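Local coordinates for Serine/threonine-protein acetyltransferase HopZ1a (Pseudomonas syringae pv. syringae, PDB 5KLP), which transfers acetyl groups from acetyl-CoA to serine, threonine and lysine residues of proteins, impairing host microtubules and immunity, with inositol hexakisphosphate as cofactor, at residues I141-P144 against A145-G149; A183-S186 against D187-V190; E163-E167 against S168-L172; D208-H211 against H212-H216. The protein carries 10 engineered substitutions. One frame throughout, in Å; residues are numbered along the deposited sequence.

Interaction 1: I141-P144 against A145-G149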
loop_
_atom_site.group_PDB
_atom_site.type_symbol
_atom_site.label_atom_id
_atom_site.label_comp_id
_atom_site.label_asym_id
_atom_site.label_seq_id
_atom_site.Cartn_x
_atom_site.Cartn_y
_atom_site.Cartn_z
ATOM N N ILE A 141 6.280 7.135 -2.669
ATOM C CA ILE A 141 6.289 5.748 -2.225
ATOM C C ILE A 141 5.457 5.621 -0.970
ATOM O O ILE A 141 5.745 6.271 0.038
ATOM C CB ILE A 141 7.709 5.258 -1.956
ATOM C CG1 ILE A 141 8.539 5.296 -3.241
ATOM C CG2 ILE A 141 7.691 3.837 -1.357
ATOM C CD1 ILE A 141 10.020 5.154 -2.997
ATOM N N THR A 142 4.408 4.812 -1.024
ATOM C CA THR A 142 3.579 4.601 0.167
ATOM C C THR A 142 4.043 3.333 0.859
ATOM O O THR A 142 4.001 2.232 0.286
ATOM C CB THR A 142 2.075 4.475 -0.163
ATOM O OG1 THR A 142 1.883 3.352 -1.035
ATOM C CG2 THR A 142 1.553 5.725 -0.850
ATOM N N GLU A 143 4.505 3.516 2.088
ATOM C CA GLU A 143 4.963 2.447 2.966
ATOM C C GLU A 143 3.819 2.090 3.910
ATOM O O GLU A 143 3.496 2.867 4.802
ATOM C CB GLU A 143 6.194 2.916 3.763
ATOM C CG GLU A 143 6.598 2.006 4.923
ATOM C CD GLU A 143 6.929 0.592 4.461
ATOM O OE1 GLU A 143 6.064 -0.309 4.615
ATOM O OE2 GLU A 143 8.063 0.395 3.946
ATOM N N PRO A 144 3.178 0.932 3.702
ATOM C CA PRO A 144 2.037 0.543 4.541
ATOM C C PRO A 144 2.421 0.181 5.971
ATOM O O PRO A 144 1.559 0.176 6.852
ATOM C CB PRO A 144 1.470 -0.687 3.815
ATOM C CG PRO A 144 1.999 -0.597 2.439
ATOM C CD PRO A 144 3.370 -0.005 2.584
ATOM N N ALA A 145 3.679 -0.168 6.203
ATOM C CA ALA A 145 4.102 -0.493 7.571
ATOM C C ALA A 145 4.953 0.655 8.119
ATOM O O ALA A 145 4.436 1.756 8.328
ATOM C CB ALA A 145 4.853 -1.827 7.618
ATOM N N VAL A 146 6.253 0.432 8.315
ATOM C CA VAL A 146 7.116 1.489 8.845
ATOM C C VAL A 146 8.367 1.650 7.994
ATOM O O VAL A 146 8.845 0.687 7.384
ATOM C CB VAL A 146 7.531 1.213 10.305
ATOM C CG1 VAL A 146 6.320 1.300 11.227
ATOM C CG2 VAL A 146 8.219 -0.155 10.437
ATOM N N ILE A 147 8.887 2.870 7.938
ATOM C CA ILE A 147 10.077 3.148 7.147
ATOM C C ILE A 147 11.317 2.480 7.734
ATOM O O ILE A 147 12.128 1.892 7.009
ATOM C CB ILE A 147 10.323 4.668 7.020
ATOM C CG1 ILE A 147 9.267 5.286 6.097
ATOM C CG2 ILE A 147 11.724 4.940 6.474
ATOM C CD1 ILE A 147 9.291 6.821 6.062
ATOM N N VAL A 148 11.454 2.542 9.051
ATOM C CA VAL A 148 12.718 2.158 9.668
ATOM C C VAL A 148 12.828 0.665 9.935
ATOM O O VAL A 148 13.761 0.021 9.455
ATOM C CB VAL A 148 12.945 2.938 10.975
ATOM C CG1 VAL A 148 14.114 2.354 11.749
ATOM C CG2 VAL A 148 13.163 4.422 10.653
ATOM N N GLY A 149 11.878 0.114 10.687
ATOM C CA GLY A 149 11.875 -1.305 10.985
ATOM C C GLY A 149 12.578 -1.628 12.286
ATOM O O GLY A 149 13.580 -1.005 12.632
#
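The carboxylate of E143 turns forward along its own chain and takes the backbone N-H of A145, two residues on. OE1 lies 2.9 Å from A145 N and accepts through its anti lone pair, the one facing away from OE2, with the hydrogen fairly well aligned at 157°. What brings the group there is the side-chain path: CG stands anti to the backbone N (chi1 168°), and a bend at chi2 (59°) folds the carboxylate over the start of the loop. The same fold lays the rest of the side chain against the backbone of V146, whose O sits 3.5 Å from E143 CD. Farther along, E143 CG comes within 4.4 Å of I147 CG1, a light apolar touch. A145 adds its methyl, with CB 3.6 Å from E143 OE1. P144 makes the corner between strand and loop.

E143 is the acidic member of the Cys-His-Glu catalytic triad of this acetyltransferase, with C189 and H123, and its other oxygen is held as well: OE2 is hydrogen-bonded to H158 and Q154, both on helix 153-167. With partners at both oxygens, the carboxylate has little freedom to rotate. The contact marks the end of strand 138-143, which lies between strands 125-130 and 175-179 in the mixed sheet. P144 packs on Y192, S193 and Y196 of helix 189-202, while the loop beyond it reaches helix 230-238 through V146, I147 and V148.

Interaction 2: A183-S186 against D187-V190. Engineered in segment 183-186: A183 (natural residue Gln), A184 (natural residue Lys).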
loop_
_atom_site.group_PDB
_atom_site.type_symbol
_atom_site.label_atom_id
_atom_site.label_comp_id
_atom_site.label_asym_id
_atom_site.label_seq_id
_atom_site.Cartn_x
_atom_site.Cartn_y
_atom_site.Cartn_z
ATOM N N ALA A 183 -0.426 -1.361 8.305
ATOM C CA ALA A 183 -0.167 -2.801 8.421
ATOM C C ALA A 183 0.481 -3.123 9.758
ATOM O O ALA A 183 1.483 -2.507 10.127
ATOM C CB ALA A 183 0.728 -3.281 7.289
ATOM N N ALA A 184 -0.067 -4.106 10.459
ATOM C CA ALA A 184 0.458 -4.511 11.761
ATOM C C ALA A 184 1.642 -5.461 11.614
ATOM O O ALA A 184 2.466 -5.582 12.513
ATOM C CB ALA A 184 -0.631 -5.156 12.588
ATOM N N THR A 185 1.702 -6.157 10.483
ATOM C CA THR A 185 2.827 -7.035 10.171
ATOM C C THR A 185 3.248 -6.805 8.733
ATOM O O THR A 185 2.663 -5.986 8.033
ATOM C CB THR A 185 2.487 -8.529 10.365
ATOM O OG1 THR A 185 1.586 -8.959 9.339
ATOM C CG2 THR A 185 1.848 -8.766 11.718
ATOM N N SER A 186 4.260 -7.522 8.276
ATOM C CA SER A 186 4.649 -7.387 6.882
ATOM C C SER A 186 4.112 -8.548 6.047
ATOM O O SER A 186 4.391 -8.646 4.854
ATOM C CB SER A 186 6.168 -7.267 6.761
ATOM O OG SER A 186 6.577 -5.970 7.183
ATOM N N ASP A 187 3.292 -9.398 6.656
ATOM C CA ASP A 187 2.772 -10.572 5.938
ATOM C C ASP A 187 1.739 -10.240 4.859
ATOM O O ASP A 187 1.545 -11.017 3.915
ATOM C CB ASP A 187 2.116 -11.558 6.914
ATOM C CG ASP A 187 3.017 -11.938 8.069
ATOM O OD1 ASP A 187 4.254 -11.838 7.926
ATOM O OD2 ASP A 187 2.482 -12.355 9.121
ATOM N N ASP A 188 1.083 -9.090 4.991
ATOM C CA ASP A 188 0.030 -8.702 4.051
ATOM C C ASP A 188 0.410 -7.521 3.160
ATOM O O ASP A 188 -0.451 -6.923 2.516
ATOM C CB ASP A 188 -1.268 -8.377 4.804
ATOM C CG ASP A 188 -1.804 -9.563 5.599
ATOM O OD1 ASP A 188 -2.068 -10.637 5.014
ATOM O OD2 ASP A 188 -1.937 -9.427 6.832
ATOM N N CYS A 189 1.699 -7.210 3.088
ATOM C CA CYS A 189 2.125 -5.974 2.450
ATOM C C CYS A 189 1.798 -5.927 0.965
ATOM O O CYS A 189 1.573 -4.855 0.417
ATOM C CB CYS A 189 3.628 -5.776 2.674
ATOM S SG CYS A 189 3.964 -4.986 4.282
ATOM N N VAL A 190 1.730 -7.082 0.317
ATOM C CA VAL A 190 1.324 -7.091 -1.071
ATOM C C VAL A 190 -0.120 -6.612 -1.209
ATOM O O VAL A 190 -0.428 -5.857 -2.120
ATOM C CB VAL A 190 1.455 -8.477 -1.705
ATOM C CG1 VAL A 190 0.971 -8.446 -3.135
ATOM C CG2 VAL A 190 2.908 -8.962 -1.654
HETATM O O HOH W 1 1.066 -6.513 5.914
HETATM O O HOH W 2 6.292 -9.572 9.290
#
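T185 OG1 accepts a hydrogen bond from the backbone N of D187, 3.2 Å away and bent only moderately at 156°. With chi1 at 71° the hydroxyl is held over its own main chain and reaches forward to the amide two residues on, as in an ST turn. Its oxygen is also 3.5 Å from D187 OD2, where the two side chains pass at a slant. C189 SG rests 3.6 Å from S186 CA and 4.0 Å from S186 CB, which puts the active-site sulfur against the serine that opens the type I beta turn S186 to C189.

Two waters make up the next layer. One bridges T185 O, to which it donates at 2.7 Å, and D188 N, from which it accepts a weak bond; the other accepts from S186 N and gives a weak bond to D187 OD1. D188, at the N-cap position, makes no capping bond with its side chain; its carboxylate is instead held by salt bridges to R329 and R51. Nearby, S186 touches H123, another active-site residue.

The positions of A184 (engineered, lysine in nature) and T185 bind CoA in another structure of this protein. C189 closes the turn and is at the same time the first residue of helix 189-202. Its sulfur thus sits at a helix N-terminus, packed on the serine that touches H123, a placement consistent with the cysteine of a clan CA-like catalytic triad.

Interaction 3: E163-E167 against S168-L172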
loop_
_atom_site.group_PDB
_atom_site.type_symbol
_atom_site.label_atom_id
_atom_site.label_comp_id
_atom_site.label_asym_id
_atom_site.label_seq_id
_atom_site.Cartn_x
_atom_site.Cartn_y
_atom_site.Cartn_z
ATOM N N GLU A 163 19.077 5.460 -3.261
ATOM C CA GLU A 163 20.420 5.547 -3.824
ATOM C C GLU A 163 20.395 5.256 -5.321
ATOM O O GLU A 163 21.005 5.969 -6.130
ATOM C CB GLU A 163 21.353 4.582 -3.104
ATOM C CG GLU A 163 22.776 4.608 -3.598
ATOM C CD GLU A 163 23.589 3.465 -3.022
ATOM O OE1 GLU A 163 23.149 2.303 -3.155
ATOM O OE2 GLU A 163 24.665 3.725 -2.439
ATOM N N ASP A 164 19.680 4.202 -5.687
ATOM C CA ASP A 164 19.590 3.809 -7.081
ATOM C C ASP A 164 18.834 4.860 -7.896
ATOM O O ASP A 164 19.253 5.203 -8.992
ATOM C CB ASP A 164 18.937 2.420 -7.206
ATOM C CG ASP A 164 19.851 1.291 -6.708
ATOM O OD1 ASP A 164 21.092 1.441 -6.809
ATOM O OD2 ASP A 164 19.338 0.252 -6.227
ATOM N N LEU A 165 17.741 5.381 -7.352
ATOM C CA LEU A 165 17.002 6.452 -8.015
ATOM C C LEU A 165 17.919 7.640 -8.313
ATOM O O LEU A 165 17.959 8.146 -9.440
ATOM C CB LEU A 165 15.822 6.897 -7.140
ATOM C CG LEU A 165 14.570 6.008 -7.197
ATOM C CD1 LEU A 165 13.610 6.319 -6.069
ATOM C CD2 LEU A 165 13.863 6.223 -8.529
ATOM N N SER A 166 18.678 8.046 -7.301
ATOM C CA SER A 166 19.575 9.192 -7.399
ATOM C C SER A 166 20.653 8.975 -8.467
ATOM O O SER A 166 20.873 9.827 -9.343
ATOM C CB SER A 166 20.207 9.462 -6.034
ATOM O OG SER A 166 20.976 10.646 -6.059
ATOM N N GLU A 167 21.309 7.822 -8.399
ATOM C CA GLU A 167 22.362 7.476 -9.345
ATOM C C GLU A 167 21.829 7.403 -10.771
ATOM O O GLU A 167 22.584 7.597 -11.724
ATOM C CB GLU A 167 23.016 6.139 -8.961
ATOM C CG GLU A 167 23.865 6.212 -7.701
ATOM C CD GLU A 167 24.320 4.845 -7.201
ATOM O OE1 GLU A 167 24.117 3.838 -7.912
ATOM O OE2 GLU A 167 24.874 4.779 -6.083
ATOM N N SER A 168 20.536 7.127 -10.930
ATOM C CA SER A 168 19.948 7.088 -12.270
ATOM C C SER A 168 19.552 8.489 -12.771
ATOM O O SER A 168 19.135 8.651 -13.926
ATOM C CB SER A 168 18.730 6.164 -12.292
ATOM O OG SER A 168 17.633 6.766 -11.627
ATOM N N GLY A 169 19.708 9.495 -11.913
ATOM C CA GLY A 169 19.420 10.871 -12.284
ATOM C C GLY A 169 18.123 11.457 -11.746
ATOM O O GLY A 169 17.714 12.538 -12.150
ATOM N N VAL A 170 17.468 10.761 -10.828
ATOM C CA VAL A 170 16.282 11.326 -10.184
ATOM C C VAL A 170 16.679 12.117 -8.951
ATOM O O VAL A 170 17.245 11.550 -8.019
ATOM C CB VAL A 170 15.278 10.233 -9.763
ATOM C CG1 VAL A 170 14.068 10.855 -9.071
ATOM C CG2 VAL A 170 14.861 9.389 -10.967
ATOM N N PRO A 171 16.401 13.438 -8.940
ATOM C CA PRO A 171 16.687 14.207 -7.721
ATOM C C PRO A 171 15.798 13.733 -6.574
ATOM O O PRO A 171 14.578 13.656 -6.728
ATOM C CB PRO A 171 16.364 15.655 -8.117
ATOM C CG PRO A 171 15.436 15.542 -9.281
ATOM C CD PRO A 171 15.789 14.265 -9.997
ATOM N N LEU A 172 16.407 13.398 -5.443
ATOM C CA LEU A 172 15.648 12.841 -4.327
ATOM C C LEU A 172 14.717 13.887 -3.726
ATOM O O LEU A 172 13.826 13.554 -2.947
ATOM C CB LEU A 172 16.581 12.286 -3.242
ATOM C CG LEU A 172 17.428 11.069 -3.628
ATOM C CD1 LEU A 172 18.004 10.399 -2.376
ATOM C CD2 LEU A 172 16.637 10.074 -4.478
#
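Helix 153-167 ends in a Schellman motif: the chain leaves the helix at G169 with positive phi (104°), while V170 N donates to L165 O at 3.0 Å and G169 N to S166 O at 2.8 Å. The S168 hydroxyl joins in, its OG giving a short 2.6 Å hydrogen bond to L165 O. That carbonyl oxygen thus takes two good donors, S168 OG and V170 N, which reach it from opposite faces of its plane, with a weak third from S168 N. A chi1 of 73° turns the serine hydroxyl back toward the helix it has just left. S168 N, meanwhile, still follows the helical pattern and donates to D164 O.

Beneath the polar cap the apolar side chains close up. L165 and V170 run side by side in the same direction, CD2 of the leucine 4.1 Å from CG2 of the valine. Past P171, L172 brings its CD2 back to the helix, 3.9 Å from S166 CB and 4.2 Å from L165 CB. A CA-H...O contact from S166 CA to V170 O adds a further tie.

L165 also packs on I95 and L98 of helix 91-98, and D164 is hydrogen-bonded to H91 there. A C-terminal cap of this kind, a positive-phi glycine followed by a hydrophobic residue packing on the last turn, is the classic Schellman ending; here it turns the chain out of helix 153-167 toward strand 175-179.

Interaction 4: D208-H211 against H212-H216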
loop_
_atom_site.group_PDB
_atom_site.type_symbol
_atom_site.label_atom_id
_atom_site.label_comp_id
_atom_site.label_asym_id
_atom_site.label_seq_id
_atom_site.Cartn_x
_atom_site.Cartn_y
_atom_site.Cartn_z
ATOM N N ASP A 208 -2.006 14.092 -7.610
ATOM C CA ASP A 208 -1.516 15.074 -8.582
ATOM C C ASP A 208 -0.967 16.304 -7.883
ATOM O O ASP A 208 0.064 16.849 -8.270
ATOM C CB ASP A 208 -2.621 15.509 -9.542
ATOM C CG ASP A 208 -2.925 14.462 -10.599
ATOM O OD1 ASP A 208 -2.150 13.497 -10.735
ATOM O OD2 ASP A 208 -3.949 14.610 -11.295
ATOM N N ASP A 209 -1.678 16.744 -6.853
ATOM C CA ASP A 209 -1.274 17.931 -6.122
ATOM C C ASP A 209 0.025 17.677 -5.358
ATOM O O ASP A 209 0.891 18.549 -5.295
ATOM C CB ASP A 209 -2.373 18.376 -5.170
ATOM C CG ASP A 209 -2.194 19.808 -4.727
ATOM O OD1 ASP A 209 -2.063 20.683 -5.614
ATOM O OD2 ASP A 209 -2.166 20.052 -3.503
ATOM N N ILE A 210 0.171 16.484 -4.785
ATOM C CA ILE A 210 1.402 16.160 -4.081
ATOM C C ILE A 210 2.564 16.109 -5.067
ATOM O O ILE A 210 3.646 16.623 -4.790
ATOM C CB ILE A 210 1.291 14.841 -3.327
ATOM C CG1 ILE A 210 0.186 14.931 -2.274
ATOM C CG2 ILE A 210 2.618 14.484 -2.656
ATOM C CD1 ILE A 210 -0.008 13.629 -1.543
ATOM N N HIS A 211 2.320 15.528 -6.240
ATOM C CA HIS A 211 3.337 15.498 -7.287
ATOM C C HIS A 211 3.745 16.915 -7.730
ATOM O O HIS A 211 4.935 17.201 -7.907
ATOM C CB HIS A 211 2.840 14.677 -8.483
ATOM C CG HIS A 211 2.962 13.194 -8.286
ATOM N ND1 HIS A 211 4.171 12.534 -8.357
ATOM C CD2 HIS A 211 2.030 12.246 -8.027
ATOM C CE1 HIS A 211 3.981 11.242 -8.141
ATOM N NE2 HIS A 211 2.689 11.039 -7.941
ATOM N N HIS A 212 2.769 17.804 -7.901
ATOM C CA HIS A 212 3.072 19.193 -8.246
ATOM C C HIS A 212 4.010 19.828 -7.224
ATOM O O HIS A 212 4.951 20.535 -7.592
ATOM C CB HIS A 212 1.791 20.031 -8.382
ATOM C CG HIS A 212 0.961 19.670 -9.575
ATOM N ND1 HIS A 212 -0.410 19.814 -9.603
ATOM C CD2 HIS A 212 1.311 19.169 -10.784
ATOM C CE1 HIS A 212 -0.868 19.411 -10.777
ATOM N NE2 HIS A 212 0.155 19.017 -11.511
ATOM N N GLY A 213 3.764 19.582 -5.943
ATOM C CA GLY A 213 4.650 20.100 -4.917
ATOM C C GLY A 213 6.043 19.522 -5.067
ATOM O O GLY A 213 7.036 20.245 -4.996
ATOM N N LEU A 214 6.110 18.215 -5.318
ATOM C CA LEU A 214 7.382 17.509 -5.467
ATOM C C LEU A 214 8.191 18.013 -6.655
ATOM O O LEU A 214 9.415 17.955 -6.634
ATOM C CB LEU A 214 7.138 15.996 -5.573
ATOM C CG LEU A 214 6.694 15.316 -4.265
ATOM C CD1 LEU A 214 6.345 13.851 -4.505
ATOM C CD2 LEU A 214 7.795 15.403 -3.206
ATOM N N GLN A 215 7.518 18.506 -7.690
ATOM C CA GLN A 215 8.229 19.166 -8.784
ATOM C C GLN A 215 9.014 20.370 -8.273
ATOM O O GLN A 215 9.991 20.790 -8.887
ATOM C CB GLN A 215 7.268 19.617 -9.888
ATOM C CG GLN A 215 6.868 18.507 -10.845
ATOM C CD GLN A 215 6.071 19.020 -12.034
ATOM O OE1 GLN A 215 4.892 19.356 -11.914
ATOM N NE2 GLN A 215 6.715 19.074 -13.191
ATOM N N HIS A 216 8.572 20.941 -7.160
ATOM C CA HIS A 216 9.272 22.079 -6.573
ATOM C C HIS A 216 10.030 21.692 -5.322
ATOM O O HIS A 216 10.379 22.543 -4.529
ATOM C CB HIS A 216 8.290 23.215 -6.260
ATOM C CG HIS A 216 7.681 23.831 -7.477
ATOM N ND1 HIS A 216 6.489 23.396 -8.019
ATOM C CD2 HIS A 216 8.093 24.863 -8.252
ATOM C CE1 HIS A 216 6.202 24.123 -9.083
ATOM N NE2 HIS A 216 7.157 25.022 -9.245
HETATM O O HOH W 3 -2.492 20.972 -8.114
#
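The imidazole of H212 lies over the carbonyl oxygen of D208: D208 O stands 3.2 Å from the ring plane, displaced toward the rim. At the edge of the ring, in its plane, a water sits 2.8 Å from H212 ND1 and donates to D209 OD1 at 2.6 Å, linking the aspartate to the histidine where their own polar atoms do not meet. D208 and H212 are four residues apart on alpha helix 204-215, D209 and H212 three. The ring comes to lie there because CG is placed beside the backbone N and anti to the carbonyl carbon (chi1 -69°), which swings it back over the preceding turn. D208 O accepts the backbone bond from H212 N, and the ring merely packs over it; G213 N, L214 N and Q215 N donate to the carbonyls of D209, I210 and H211.

On another face of the helix the apolar contact is made by L214, whose CD1 is 4.2 Å from I210 CG2, one turn earlier. Both residues, with H211, pack on I140 of strand 138-143. H211 fixes the helix to the sheet with both ring nitrogens, ND1 bonded to T138 and NE2 to D128, and D208 forms a salt bridge with R130. D209, joined to H212 through the water, could favour its protonated form, though its charge is not established. At the C-terminal end the ring of H216 turns back on the last turn: its ND1 donates to H212 O at 3.3 Å, with the acceptor close to the plane of the imidazole and an N-H...O angle of 157°.

In the fold
Interactions 1 and 2 meet at the catalytic centre, their centres 10 Å apart: P144 O is 2.9 Å from A183 N, probably hydrogen-bonded, and the side chain of A145 is about 5 Å from that of C189. Interaction 1 thus supplies the active-site E143 and interaction 2 the cysteine, with H123 touching S186 and about 6 Å from the side chain of E143. The bound inositol hexakisphosphate is farther off, about 13 Å from the side chains of P144 and D188. Interaction 3 caps the helix that follows interaction 1 in the chain, their centres about 19 Å apart. Interaction 4 lies on the helix after the cysteine's, its centre about 28 Å from that of interaction 2.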